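Local coordinates for protein beta-galactosidase (Bacillus circulans, PDB 4MAD) that probably hydrolyses terminal non-reducing beta-D-galactose residues in beta-D-galactosides, as a retaining-type glycoside hydrolase family 35 enzyme with a (beta/alpha)8 barrel, at residues 416-421 and 456-461; 66-71 and 111-116; 541-546 and 569-574. One frame throughout, in Å; residues are numbered along the deposited sequence.

Contact 1: residues 416-421 and 456-461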
ATOM      1  N   ILE A 416     -10.227   7.415 -18.227  1.00 16.50           N
ATOM      2  CA  ILE A 416     -10.536   6.267 -17.423  1.00 19.12           C
ATOM      3  C   ILE A 416      -9.405   5.942 -16.424  1.00 17.70           C
ATOM      4  O   ILE A 416      -8.349   5.664 -16.800  1.00 17.05           O
ATOM      5  CB  ILE A 416     -10.861   5.054 -18.271  1.00 19.04           C
ATOM      6  CG1 ILE A 416     -11.269   3.881 -17.404  1.00 18.81           C
ATOM      7  CG2 ILE A 416      -9.744   4.706 -19.149  1.00 20.29           C
ATOM      8  CD1 ILE A 416     -12.589   3.968 -16.888  1.00 16.35           C
ATOM      9  N   HIS A 417      -9.720   6.016 -15.133  1.00 16.72           N
ATOM     10  CA  HIS A 417      -8.772   5.803 -14.090  1.00 15.86           C
ATOM     11  C   HIS A 417      -9.318   4.725 -13.165  1.00 18.21           C
ATOM     12  O   HIS A 417      -9.994   5.049 -12.226  1.00 18.77           O
ATOM     13  CB  HIS A 417      -8.569   7.097 -13.304  1.00 17.66           C
ATOM     14  CG  HIS A 417      -7.723   8.113 -13.994  1.00 18.28           C
ATOM     15  ND1 HIS A 417      -7.320   9.276 -13.391  1.00 18.34           N
ATOM     16  CD2 HIS A 417      -7.169   8.120 -15.222  1.00 17.17           C
ATOM     17  CE1 HIS A 417      -6.551   9.949 -14.212  1.00 20.54           C
ATOM     18  NE2 HIS A 417      -6.464   9.283 -15.338  1.00 16.02           N
ATOM     19  N   ASP A 418      -9.013   3.465 -13.423  1.00 14.63           N
ATOM     20  CA  ASP A 418      -8.034   3.032 -14.389  1.00 17.96           C
ATOM     21  C   ASP A 418      -8.416   1.951 -15.417  1.00 17.65           C
ATOM     22  O   ASP A 418      -7.696   1.709 -16.325  1.00 15.93           O
ATOM     23  CB  ASP A 418      -6.834   2.580 -13.604  1.00 18.40           C
ATOM     24  CG  ASP A 418      -6.522   3.505 -12.480  1.00 18.79           C
ATOM     25  OD1 ASP A 418      -6.173   4.617 -12.782  1.00 17.13           O
ATOM     26  OD2 ASP A 418      -6.658   3.140 -11.332  1.00 16.68           O
ATOM     27  N   ARG A 419      -9.545   1.311 -15.185  1.00 17.02           N
ATOM     28  CA  ARG A 419     -10.040   0.253 -16.024  1.00 15.43           C
ATOM     29  C   ARG A 419     -11.552   0.200 -15.949  1.00 18.98           C
ATOM     30  O   ARG A 419     -12.122   0.362 -14.916  1.00 16.74           O
ATOM     31  CB  ARG A 419      -9.510  -1.064 -15.541  1.00 16.70           C
ATOM     32  CG  ARG A 419      -9.500  -2.145 -16.540  1.00 20.68           C
ATOM     33  CD  ARG A 419      -8.696  -3.307 -16.006  1.00 22.55           C
ATOM     34  NE  ARG A 419      -8.584  -4.426 -16.916  1.00 21.67           N
ATOM     35  CZ  ARG A 419      -9.417  -5.455 -16.963  1.00 23.25           C
ATOM     36  NH1 ARG A 419     -10.480  -5.535 -16.198  1.00 20.82           N
ATOM     37  NH2 ARG A 419      -9.193  -6.422 -17.794  1.00 23.00           N
ATOM     38  N   GLY A 420     -12.176  -0.051 -17.066  1.00 14.99           N
ATOM     39  CA  GLY A 420     -13.594  -0.210 -17.005  1.00 17.26           C
ATOM     40  C   GLY A 420     -14.177  -1.172 -17.996  1.00 18.90           C
ATOM     41  O   GLY A 420     -13.657  -1.330 -19.059  1.00 21.00           O
ATOM     42  N   GLN A 421     -15.297  -1.736 -17.612  1.00 18.94           N
ATOM     43  CA  GLN A 421     -16.056  -2.639 -18.416  1.00 17.75           C
ATOM     44  C   GLN A 421     -17.354  -1.959 -18.838  1.00 18.49           C
ATOM     45  O   GLN A 421     -18.051  -1.449 -18.040  1.00 16.09           O
ATOM     46  CB  GLN A 421     -16.387  -3.874 -17.620  1.00 19.19           C
ATOM     47  CG  GLN A 421     -15.184  -4.699 -17.221  1.00 18.03           C
ATOM     48  CD  GLN A 421     -15.504  -5.727 -16.104  1.00 17.35           C
ATOM     49  OE1 GLN A 421     -15.360  -5.462 -14.950  1.00 20.13           O
ATOM     50  NE2 GLN A 421     -15.943  -6.875 -16.501  1.00 22.59           N
ATOM     51  N   VAL A 456     -16.115   0.720 -13.263  1.00 15.06           N
ATOM     52  CA  VAL A 456     -14.789   1.243 -13.204  1.00 15.18           C
ATOM     53  C   VAL A 456     -14.053   0.736 -11.958  1.00 15.78           C
ATOM     54  O   VAL A 456     -14.625   0.705 -10.910  1.00 16.77           O
ATOM     55  CB  VAL A 456     -14.754   2.768 -13.250  1.00 15.40           C
ATOM     56  CG1 VAL A 456     -13.339   3.232 -13.207  1.00 15.20           C
ATOM     57  CG2 VAL A 456     -15.441   3.273 -14.455  1.00 18.97           C
ATOM     58  N   GLU A 457     -12.800   0.344 -12.145  1.00 14.81           N
ATOM     59  CA  GLU A 457     -11.970  -0.064 -11.065  1.00 17.79           C
ATOM     60  C   GLU A 457     -10.897   0.989 -10.796  1.00 14.11           C
ATOM     61  O   GLU A 457     -10.204   1.359 -11.667  1.00 13.25           O
ATOM     62  CB  GLU A 457     -11.277  -1.388 -11.333  1.00 16.31           C
ATOM     63  CG  GLU A 457     -10.585  -1.936 -10.140  1.00 17.40           C
ATOM     64  CD  GLU A 457      -9.865  -3.283 -10.392  1.00 23.59           C
ATOM     65  OE1 GLU A 457      -9.881  -3.764 -11.505  1.00 22.68           O
ATOM     66  OE2 GLU A 457      -9.297  -3.829  -9.465  1.00 21.60           O
ATOM     67  N   ASN A 458     -10.796   1.410  -9.538  1.00 14.26           N
ATOM     68  CA  ASN A 458      -9.687   2.181  -9.024  1.00 15.82           C
ATOM     69  C   ASN A 458      -8.662   1.113  -8.693  1.00 14.49           C
ATOM     70  O   ASN A 458      -8.820   0.423  -7.741  1.00 13.56           O
ATOM     71  CB  ASN A 458     -10.043   2.864  -7.687  1.00 14.01           C
ATOM     72  CG  ASN A 458      -8.834   3.414  -6.914  1.00 13.55           C
ATOM     73  OD1 ASN A 458      -7.728   3.232  -7.254  1.00 16.04           O
ATOM     74  ND2 ASN A 458      -9.103   4.012  -5.801  1.00 19.95           N
ATOM     75  N   MET A 459      -7.616   1.028  -9.490  1.00 13.01           N
ATOM     76  CA  MET A 459      -6.600  -0.000  -9.361  1.00 15.05           C
ATOM     77  C   MET A 459      -5.459   0.365  -8.402  1.00 16.44           C
ATOM     78  O   MET A 459      -4.512  -0.332  -8.297  1.00 16.05           O
ATOM     79  CB  MET A 459      -6.058  -0.361 -10.732  1.00 15.54           C
ATOM     80  CG  MET A 459      -7.069  -0.905 -11.676  1.00 15.62           C
ATOM     81  SD  MET A 459      -6.408  -1.284 -13.296  1.00 26.68           S
ATOM     82  CE  MET A 459      -5.546  -2.724 -12.944  1.00 22.84           C
ATOM     83  N   GLY A 460      -5.631   1.508  -7.770  1.00 14.24           N
ATOM     84  CA  GLY A 460      -4.705   2.115  -6.855  1.00 16.66           C
ATOM     85  C   GLY A 460      -4.097   3.461  -7.183  1.00 16.46           C
ATOM     86  O   GLY A 460      -3.615   3.634  -8.248  1.00 16.02           O
ATOM     87  N   ARG A 461      -4.187   4.378  -6.234  1.00 15.51           N
ATOM     88  CA  ARG A 461      -3.707   5.715  -6.444  1.00 15.78           C
ATOM     89  C   ARG A 461      -2.194   5.769  -6.438  1.00 15.31           C
ATOM     90  O   ARG A 461      -1.591   5.242  -5.592  1.00 16.51           O
ATOM     91  CB  ARG A 461      -4.283   6.722  -5.444  1.00 16.15           C
ATOM     92  CG  ARG A 461      -5.755   7.000  -5.578  1.00 13.70           C
ATOM     93  CD  ARG A 461      -6.282   8.241  -4.864  1.00 14.88           C
ATOM     94  NE  ARG A 461      -7.717   8.349  -5.050  1.00 16.49           N
ATOM     95  CZ  ARG A 461      -8.564   7.564  -4.445  1.00 15.58           C
ATOM     96  NH1 ARG A 461      -8.120   6.678  -3.580  1.00 18.41           N
ATOM     97  NH2 ARG A 461      -9.833   7.675  -4.666  1.00 16.08           N
TER
HETATM   98  O   HOH W   1     -11.238  -3.634 -14.013  1.00 19.70           O

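Contact 2: residues 66-71 and 111-116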
ATOM      1  N   TYR A  66       6.633   3.531   8.744  1.00 15.15           N
ATOM      2  CA  TYR A  66       5.855   4.658   8.324  1.00 16.70           C
ATOM      3  C   TYR A  66       4.553   4.703   9.109  1.00 16.56           C
ATOM      4  O   TYR A  66       4.218   3.752   9.734  1.00 17.32           O
ATOM      5  CB  TYR A  66       5.466   4.548   6.862  1.00 16.65           C
ATOM      6  CG  TYR A  66       6.512   4.865   5.848  1.00 13.63           C
ATOM      7  CD1 TYR A  66       7.126   6.080   5.798  1.00 14.56           C
ATOM      8  CD2 TYR A  66       6.818   3.960   4.867  1.00 18.74           C
ATOM      9  CE1 TYR A  66       8.060   6.354   4.820  1.00 20.12           C
ATOM     10  CE2 TYR A  66       7.719   4.231   3.930  1.00 18.16           C
ATOM     11  CZ  TYR A  66       8.354   5.432   3.884  1.00 20.10           C
ATOM     12  OH  TYR A  66       9.288   5.681   2.921  1.00 19.15           O
ATOM     13  N   VAL A  67       3.864   5.841   9.056  1.00 16.25           N
ATOM     14  CA  VAL A  67       2.495   5.986   9.539  1.00 17.38           C
ATOM     15  C   VAL A  67       1.573   6.314   8.376  1.00 16.64           C
ATOM     16  O   VAL A  67       1.822   7.232   7.714  1.00 14.35           O
ATOM     17  CB  VAL A  67       2.332   7.154  10.526  1.00 17.06           C
ATOM     18  CG1 VAL A  67       0.977   7.185  11.020  1.00 19.30           C
ATOM     19  CG2 VAL A  67       3.321   7.054  11.683  1.00 19.88           C
ATOM     20  N   ALA A  68       0.483   5.578   8.209  1.00 18.44           N
ATOM     21  CA  ALA A  68      -0.366   5.696   7.061  1.00 15.04           C
ATOM     22  C   ALA A  68      -1.568   6.593   7.395  1.00 16.45           C
ATOM     23  O   ALA A  68      -2.489   6.169   7.987  1.00 17.04           O
ATOM     24  CB  ALA A  68      -0.831   4.342   6.650  1.00 14.56           C
ATOM     25  N   TRP A  69      -1.529   7.830   6.954  1.00 15.32           N
ATOM     26  CA  TRP A  69      -2.573   8.776   7.275  1.00 15.75           C
ATOM     27  C   TRP A  69      -3.931   8.285   6.799  1.00 17.04           C
ATOM     28  O   TRP A  69      -4.832   8.303   7.518  1.00 15.81           O
ATOM     29  CB  TRP A  69      -2.240  10.119   6.609  1.00 15.90           C
ATOM     30  CG  TRP A  69      -3.169  11.269   6.857  1.00 14.25           C
ATOM     31  CD1 TRP A  69      -4.273  11.290   7.625  1.00 17.86           C
ATOM     32  CD2 TRP A  69      -3.064  12.577   6.279  1.00 16.54           C
ATOM     33  NE1 TRP A  69      -4.854  12.536   7.595  1.00 16.29           N
ATOM     34  CE2 TRP A  69      -4.121  13.338   6.772  1.00 19.14           C
ATOM     35  CE3 TRP A  69      -2.165  13.179   5.423  1.00 16.43           C
ATOM     36  CZ2 TRP A  69      -4.294  14.655   6.417  1.00 17.51           C
ATOM     37  CZ3 TRP A  69      -2.352  14.507   5.081  1.00 17.70           C
ATOM     38  CH2 TRP A  69      -3.396  15.212   5.579  1.00 18.69           C
ATOM     39  N   ASN A  70      -4.004   7.773   5.577  1.00 17.74           N
ATOM     40  CA  ASN A  70      -5.262   7.284   5.035  1.00 18.93           C
ATOM     41  C   ASN A  70      -5.875   6.191   5.923  1.00 17.19           C
ATOM     42  O   ASN A  70      -7.054   6.076   6.019  1.00 18.43           O
ATOM     43  CB  ASN A  70      -5.177   6.868   3.546  1.00 16.30           C
ATOM     44  CG  ASN A  70      -4.090   5.820   3.252  1.00 19.41           C
ATOM     45  OD1 ASN A  70      -3.453   5.370   4.098  1.00 16.16           O
ATOM     46  ND2 ASN A  70      -3.940   5.472   1.989  1.00 15.72           N
ATOM     47  N   LEU A  71      -5.044   5.389   6.565  1.00 17.70           N
ATOM     48  CA  LEU A  71      -5.567   4.411   7.473  1.00 17.96           C
ATOM     49  C   LEU A  71      -6.192   5.057   8.703  1.00 17.55           C
ATOM     50  O   LEU A  71      -7.225   4.697   9.104  1.00 22.27           O
ATOM     51  CB  LEU A  71      -4.517   3.405   7.848  1.00 20.56           C
ATOM     52  CG  LEU A  71      -4.936   1.999   8.254  1.00 26.69           C
ATOM     53  CD1 LEU A  71      -5.685   1.365   7.160  1.00 28.85           C
ATOM     54  CD2 LEU A  71      -3.726   1.180   8.579  1.00 26.81           C
ATOM     55  N   ALA A 111       5.994   4.687  -0.325  1.00 15.31           N
ATOM     56  CA  ALA A 111       5.977   3.312   0.185  1.00 16.35           C
ATOM     57  C   ALA A 111       5.279   2.247  -0.676  1.00 15.75           C
ATOM     58  O   ALA A 111       5.272   1.071  -0.313  1.00 15.18           O
ATOM     59  CB  ALA A 111       5.415   3.288   1.605  1.00 16.52           C
ATOM     60  N   GLU A 112       4.697   2.645  -1.802  1.00 15.68           N
ATOM     61  CA  GLU A 112       4.008   1.708  -2.658  1.00 15.87           C
ATOM     62  C   GLU A 112       2.623   1.418  -2.080  1.00 13.63           C
ATOM     63  O   GLU A 112       2.178   0.333  -2.151  1.00 13.54           O
ATOM     64  CB  GLU A 112       4.802   0.420  -2.806  1.00 17.32           C
ATOM     65  CG  GLU A 112       5.980   0.506  -3.699  1.00 16.57           C
ATOM     66  CD  GLU A 112       7.165   1.118  -3.042  1.00 19.32           C
ATOM     67  OE1 GLU A 112       7.663   0.572  -2.107  1.00 21.87           O
ATOM     68  OE2 GLU A 112       7.659   2.100  -3.489  1.00 20.74           O
ATOM     69  N   TRP A 113       2.026   2.424  -1.476  1.00 13.90           N
ATOM     70  CA  TRP A 113       0.770   2.359  -0.746  1.00 13.20           C
ATOM     71  C   TRP A 113      -0.210   3.382  -1.312  1.00 14.75           C
ATOM     72  O   TRP A 113       0.192   4.416  -1.702  1.00 16.08           O
ATOM     73  CB  TRP A 113       1.033   2.700   0.728  1.00 12.12           C
ATOM     74  CG  TRP A 113      -0.072   2.583   1.673  1.00 16.00           C
ATOM     75  CD1 TRP A 113      -0.774   3.601   2.230  1.00 17.75           C
ATOM     76  CD2 TRP A 113      -0.575   1.401   2.269  1.00 14.74           C
ATOM     77  NE1 TRP A 113      -1.694   3.143   3.072  1.00 12.91           N
ATOM     78  CE2 TRP A 113      -1.626   1.785   3.106  1.00 15.40           C
ATOM     79  CE3 TRP A 113      -0.302   0.051   2.131  1.00 13.47           C
ATOM     80  CZ2 TRP A 113      -2.347   0.872   3.834  1.00 15.07           C
ATOM     81  CZ3 TRP A 113      -1.047  -0.831   2.836  1.00 13.55           C
ATOM     82  CH2 TRP A 113      -2.031  -0.426   3.691  1.00 10.74           C
ATOM     83  N   GLU A 114      -1.496   3.104  -1.232  1.00 13.87           N
ATOM     84  CA  GLU A 114      -2.473   3.901  -1.941  1.00 14.45           C
ATOM     85  C   GLU A 114      -2.238   5.390  -1.663  1.00 13.74           C
ATOM     86  O   GLU A 114      -2.197   5.791  -0.560  1.00 13.71           O
ATOM     87  CB  GLU A 114      -3.876   3.529  -1.445  1.00 13.90           C
ATOM     88  CG  GLU A 114      -4.887   3.185  -2.488  1.00 17.57           C
ATOM     89  CD  GLU A 114      -5.627   4.371  -3.049  1.00 18.93           C
ATOM     90  OE1 GLU A 114      -6.126   4.257  -4.156  1.00 18.18           O
ATOM     91  OE2 GLU A 114      -5.674   5.362  -2.362  1.00 19.01           O
ATOM     92  N   PHE A 115      -2.048   6.142  -2.731  1.00 12.90           N
ATOM     93  CA  PHE A 115      -2.010   7.611  -2.704  1.00 14.73           C
ATOM     94  C   PHE A 115      -0.853   8.092  -1.827  1.00 16.78           C
ATOM     95  O   PHE A 115      -0.838   9.153  -1.317  1.00 14.13           O
ATOM     96  CB  PHE A 115      -3.360   8.196  -2.259  1.00 15.73           C
ATOM     97  CG  PHE A 115      -3.617   9.679  -2.657  1.00 17.69           C
ATOM     98  CD1 PHE A 115      -2.769  10.374  -3.434  1.00 17.82           C
ATOM     99  CD2 PHE A 115      -4.790  10.325  -2.275  1.00 17.72           C
ATOM    100  CE1 PHE A 115      -3.060  11.696  -3.790  1.00 21.10           C
ATOM    101  CE2 PHE A 115      -5.041  11.632  -2.600  1.00 15.41           C
ATOM    102  CZ  PHE A 115      -4.204  12.301  -3.334  1.00 17.12           C
ATOM    103  N   GLY A 116       0.101   7.213  -1.688  1.00 12.79           N
ATOM    104  CA  GLY A 116       1.231   7.498  -0.873  1.00 12.43           C
ATOM    105  C   GLY A 116       0.839   7.809   0.577  1.00 13.98           C
ATOM    106  O   GLY A 116       1.531   8.493   1.217  1.00 13.43           O
TER
HETATM  107  O   HOH W   2       8.706   4.901   0.222  1.00 19.76           O
HETATM  108  O   HOH W   3      -5.779   6.729   0.003  1.00 36.42           O

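Contact 3: residues 541-546 and 569-574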
ATOM      1  N   PHE A 541     -12.681 -12.310  -0.404  1.00 14.99           N
ATOM      2  CA  PHE A 541     -13.030 -12.034   0.980  1.00 15.51           C
ATOM      3  C   PHE A 541     -13.045 -13.336   1.753  1.00 15.80           C
ATOM      4  O   PHE A 541     -13.519 -14.292   1.273  1.00 20.45           O
ATOM      5  CB  PHE A 541     -14.388 -11.304   1.108  1.00 17.20           C
ATOM      6  CG  PHE A 541     -14.449 -10.017   0.340  1.00 20.88           C
ATOM      7  CD1 PHE A 541     -14.254  -8.825   0.966  1.00 23.38           C
ATOM      8  CD2 PHE A 541     -14.626 -10.023  -1.014  1.00 18.58           C
ATOM      9  CE1 PHE A 541     -14.271  -7.667   0.246  1.00 22.45           C
ATOM     10  CE2 PHE A 541     -14.648  -8.855  -1.706  1.00 22.44           C
ATOM     11  CZ  PHE A 541     -14.450  -7.710  -1.087  1.00 19.00           C
ATOM     12  N   VAL A 542     -12.485 -13.359   2.938  1.00 16.04           N
ATOM     13  CA  VAL A 542     -12.568 -14.532   3.781  1.00 14.64           C
ATOM     14  C   VAL A 542     -13.189 -14.106   5.107  1.00 15.58           C
ATOM     15  O   VAL A 542     -12.706 -13.275   5.737  1.00 18.11           O
ATOM     16  CB  VAL A 542     -11.184 -15.149   3.987  1.00 16.12           C
ATOM     17  CG1 VAL A 542     -11.186 -16.242   5.043  1.00 16.33           C
ATOM     18  CG2 VAL A 542     -10.666 -15.608   2.665  1.00 13.40           C
ATOM     19  N   ASN A 543     -14.356 -14.601   5.403  1.00 16.78           N
ATOM     20  CA  ASN A 543     -15.034 -14.155   6.581  1.00 18.35           C
ATOM     21  C   ASN A 543     -15.132 -12.636   6.615  1.00 20.10           C
ATOM     22  O   ASN A 543     -15.085 -12.051   7.646  1.00 20.80           O
ATOM     23  CB  ASN A 543     -14.412 -14.715   7.853  1.00 19.59           C
ATOM     24  CG  ASN A 543     -14.501 -16.234   7.917  1.00 20.33           C
ATOM     25  OD1 ASN A 543     -13.546 -16.867   8.162  1.00 25.07           O
ATOM     26  ND2 ASN A 543     -15.619 -16.774   7.612  1.00 16.21           N
ATOM     27  N   GLY A 544     -15.290 -12.032   5.456  1.00 19.96           N
ATOM     28  CA  GLY A 544     -15.424 -10.597   5.362  1.00 21.11           C
ATOM     29  C   GLY A 544     -14.124  -9.832   5.278  1.00 21.19           C
ATOM     30  O   GLY A 544     -14.125  -8.667   5.044  1.00 20.78           O
ATOM     31  N   HIS A 545     -13.027 -10.550   5.382  1.00 18.96           N
ATOM     32  CA  HIS A 545     -11.721  -9.965   5.340  1.00 16.31           C
ATOM     33  C   HIS A 545     -11.274  -9.884   3.891  1.00 16.60           C
ATOM     34  O   HIS A 545     -11.167 -10.850   3.248  1.00 16.81           O
ATOM     35  CB  HIS A 545     -10.751 -10.796   6.099  1.00 16.18           C
ATOM     36  CG  HIS A 545     -11.009 -10.843   7.565  1.00 20.07           C
ATOM     37  ND1 HIS A 545     -10.739  -9.797   8.396  1.00 20.90           N
ATOM     38  CD2 HIS A 545     -11.506 -11.818   8.340  1.00 24.44           C
ATOM     39  CE1 HIS A 545     -11.053 -10.129   9.627  1.00 28.30           C
ATOM     40  NE2 HIS A 545     -11.540 -11.345   9.613  1.00 23.93           N
ATOM     41  N   HIS A 546     -10.969  -8.683   3.457  1.00 17.08           N
ATOM     42  CA  HIS A 546     -10.619  -8.442   2.064  1.00 15.98           C
ATOM     43  C   HIS A 546      -9.133  -8.755   1.875  1.00 15.23           C
ATOM     44  O   HIS A 546      -8.320  -8.065   2.339  1.00 15.87           O
ATOM     45  CB  HIS A 546     -10.889  -6.977   1.694  1.00 18.07           C
ATOM     46  CG  HIS A 546     -10.632  -6.663   0.259  1.00 16.02           C
ATOM     47  ND1 HIS A 546     -11.136  -5.558  -0.374  1.00 18.48           N
ATOM     48  CD2 HIS A 546      -9.962  -7.353  -0.677  1.00 10.63           C
ATOM     49  CE1 HIS A 546     -10.759  -5.570  -1.634  1.00 13.33           C
ATOM     50  NE2 HIS A 546     -10.054  -6.660  -1.840  1.00 17.28           N
ATOM     51  N   GLY A 569     -14.526 -24.568  11.947  1.00 27.78           N
ATOM     52  CA  GLY A 569     -15.851 -24.709  11.390  1.00 29.10           C
ATOM     53  C   GLY A 569     -15.983 -24.168   9.996  1.00 28.37           C
ATOM     54  O   GLY A 569     -15.064 -24.227   9.251  1.00 26.88           O
ATOM     55  N   GLU A 570     -17.157 -23.674   9.662  1.00 26.00           N
ATOM     56  CA  GLU A 570     -17.404 -23.145   8.357  1.00 27.29           C
ATOM     57  C   GLU A 570     -16.901 -21.732   8.216  1.00 26.20           C
ATOM     58  O   GLU A 570     -16.986 -20.970   9.112  1.00 25.04           O
ATOM     59  CB  GLU A 570     -18.883 -23.209   8.067  1.00 30.14           C
ATOM     60  CG  GLU A 570     -19.381 -24.596   8.022  1.00 32.08           C
ATOM     61  CD  GLU A 570     -20.802 -24.661   7.611  1.00 40.20           C
ATOM     62  OE1 GLU A 570     -21.533 -23.671   7.724  1.00 39.12           O
ATOM     63  OE2 GLU A 570     -21.176 -25.736   7.166  1.00 46.95           O
ATOM     64  N   ASN A 571     -16.384 -21.420   7.043  1.00 24.35           N
ATOM     65  CA  ASN A 571     -15.793 -20.144   6.752  1.00 20.48           C
ATOM     66  C   ASN A 571     -16.377 -19.674   5.451  1.00 22.63           C
ATOM     67  O   ASN A 571     -16.538 -20.445   4.571  1.00 22.07           O
ATOM     68  CB  ASN A 571     -14.278 -20.287   6.600  1.00 20.10           C
ATOM     69  CG  ASN A 571     -13.563 -20.545   7.928  1.00 23.66           C
ATOM     70  OD1 ASN A 571     -13.083 -19.668   8.564  1.00 22.86           O
ATOM     71  ND2 ASN A 571     -13.499 -21.790   8.307  1.00 23.22           N
ATOM     72  N   GLU A 572     -16.672 -18.394   5.351  1.00 18.86           N
ATOM     73  CA  GLU A 572     -17.304 -17.893   4.185  1.00 22.04           C
ATOM     74  C   GLU A 572     -16.275 -17.362   3.186  1.00 18.38           C
ATOM     75  O   GLU A 572     -15.596 -16.465   3.467  1.00 20.39           O
ATOM     76  CB  GLU A 572     -18.267 -16.796   4.600  1.00 23.80           C
ATOM     77  CG  GLU A 572     -18.801 -16.018   3.512  1.00 31.15           C
ATOM     78  CD  GLU A 572     -19.575 -14.775   4.001  1.00 38.32           C
ATOM     79  OE1 GLU A 572     -19.004 -13.677   4.038  1.00 31.87           O
ATOM     80  OE2 GLU A 572     -20.738 -14.955   4.367  1.00 36.76           O
ATOM     81  N   ILE A 573     -16.210 -17.972   2.021  1.00 18.89           N
ATOM     82  CA  ILE A 573     -15.340 -17.511   0.983  1.00 20.33           C
ATOM     83  C   ILE A 573     -16.144 -16.852  -0.102  1.00 19.91           C
ATOM     84  O   ILE A 573     -16.958 -17.453  -0.698  1.00 19.02           O
ATOM     85  CB  ILE A 573     -14.631 -18.661   0.325  1.00 21.08           C
ATOM     86  CG1 ILE A 573     -13.923 -19.532   1.360  1.00 18.05           C
ATOM     87  CG2 ILE A 573     -13.676 -18.149  -0.621  1.00 23.18           C
ATOM     88  CD1 ILE A 573     -13.094 -18.840   2.291  1.00 19.83           C
ATOM     89  N   ILE A 574     -15.859 -15.591  -0.332  1.00 19.65           N
ATOM     90  CA  ILE A 574     -16.503 -14.848  -1.399  1.00 18.37           C
ATOM     91  C   ILE A 574     -15.509 -14.279  -2.368  1.00 16.53           C
ATOM     92  O   ILE A 574     -14.623 -13.613  -1.972  1.00 18.86           O
ATOM     93  CB  ILE A 574     -17.338 -13.689  -0.861  1.00 18.83           C
ATOM     94  CG1 ILE A 574     -18.484 -14.235  -0.050  1.00 22.01           C
ATOM     95  CG2 ILE A 574     -17.920 -12.914  -1.978  1.00 20.04           C
ATOM     96  CD1 ILE A 574     -19.185 -13.275   0.660  1.00 26.92           C
TER
HETATM   97  O   HOH W   4     -16.441 -13.425   2.996  1.00 20.20           O

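Contact 1: residues 416-421 and 456-461
Asp-418 holds Glu-457 of strand 449-457 with its backbone N and the turn that follows with its carboxylate. Its N donates to Glu-457 O at 3.0 Å with an N-H...O angle of 170°, and its OD2 accepts from Met-459 N, also at 3.0 Å, on the anti lone pair. One residue on, Glu-457 N reaches Arg-419 O at 2.9 Å. Asp-418 and Arg-419 therefore both face Glu-457, a classic beta bulge, preceded by a cis peptide between His-417 and Asp-418.

The side chain of Met-459 lies across this bulge: SD is 3.8 Å from Arg-419 CB and also touches Asp-418 CB, carried there by a chi1 of -61° with an extended chi2. On the opposite face Ile-416 CD1 meets both methyls of Val-456, with CG2 at 3.8 Å, the two side chains passing antiparallel. The turn itself is shaped by Asn-458 OD1, which accepts from Gly-460 N at 2.8 Å in an Asx turn.

Further out, water 1 bridges Arg-419 NH1, in the guanidinium plane, and Glu-457 OE1; Lys-537 pairs with that carboxylate and His-579 with the arginine. Lys-472 and Arg-434 form salt bridges to Asp-418 and would probably favour its ionised form. The bulge stands where strand 409-417 gives way to strand 419-424, which runs antiparallel between strands 449-457 and 427-433, while strand 395-403 flanks Val-456.

Contact 2: residues 66-71 and 111-116
Asn-70 and Trp-113 make the directional bond of this contact: the indole NE1 donates to Asn-70 OD1 at 3.0 Å, with an N-H...O angle of 158°. The oxygen lies in the indole plane and receives the proton on a lone pair in its own carbonyl plane, although amide and ring planes stand 66° apart. A chi1 of 56° sets CG of Asn-70 between its backbone N and carbonyl carbon, bringing the amide to the ring edge.

Packing is tightest at Tyr-66, whose CE2 lies 3.4 Å from Ala-111 CB. Ala-68 CB sits more loosely, 3.9 Å from Trp-113 NE1, and Tyr-296 stacks on the indole.

The two ends of the contact are hydrated instead. Water 3 accepts from Asn-70 ND2 and donates to Glu-114 OE2 at 2.7 Å, a carboxylate also salt-bridged to Arg-461. Water 2 donates to Tyr-66 OH at 2.9 Å and accepts a weak bond from Ala-111 N.

Each end of the Asn-70 amide thus has a polar partner, which should hold the amide against flipping. Tyr-66, also bonded to Asn-170, approaches the predicted nucleophile Glu-247 to about 3 Å between side chains, so the contact probably helps frame the barrel's active site.

Contact 3: residues 541-546 and 569-574
Phe-541 and Ile-574 form an antiparallel hydrogen-bonded pair, Phe-541 N to Ile-574 O at 2.8 Å and Ile-574 N to Phe-541 O at 3.1 Å. A third bond, Asn-543 N to Glu-572 O, spans 3.0 Å, nearly straight at 173°. Strands 537-542 and 569-577 are neighbours in the antiparallel sheet of the galactose-binding domain, and a type I' turn, Val-542 to His-545, links 537-542 to 545-551; the backbone angles of Gly-544 call for glycine.

The Phe-541 ring turns its edge to Ile-574 O, CD2 being 3.7 Å away, while CZ lies above the His-546 ring near its rim. On the other face Val-542 and Ile-573 run alongside in the same sense, CG2 of the valine 4.1 Å from CD1 of the isoleucine. With chi1 at -63°, CG of Asn-543 stands anti to its carbonyl carbon, and the amide crosses that of Asn-571, whose ND2 is bonded to Gln-567 O, with the planes 46° apart. Replacing Asn-543 by an alanine would probably open a gap beside Asn-571 and Glu-572 CB and lose a residue that tolerates the positive phi of the turn.

The Glu-572 chain is stretched out, and water 4 donates to its OE1 and backbone O while accepting from Gly-544 N. Backbone bonds fix the strand pairing, apolar side chains pack both faces, and water couples the glutamate to the turn.

Overall arrangement
From the N terminus, contact 2 comes first: the chain leaves barrel strand 62-66, passes through helix 87-97 and strand 100-104, and closes a 39-residue excursion at 111-116. Contact 1 then closes a loop of 34 residues in the first all-beta domain, and contact 3 a loop of 22 in the galactose-binding region. The three follow in series, none nested or crossed. Contacts 1 and 2 touch although their centres are 19 Å apart: Arg-461 O lies 3.0 Å from Phe-115 N, a probable hydrogen bond joining barrel to beta domain. Contact 3 touches neither, its nearest atoms about 8 Å from contact 1 and about 10 Å from contact 2.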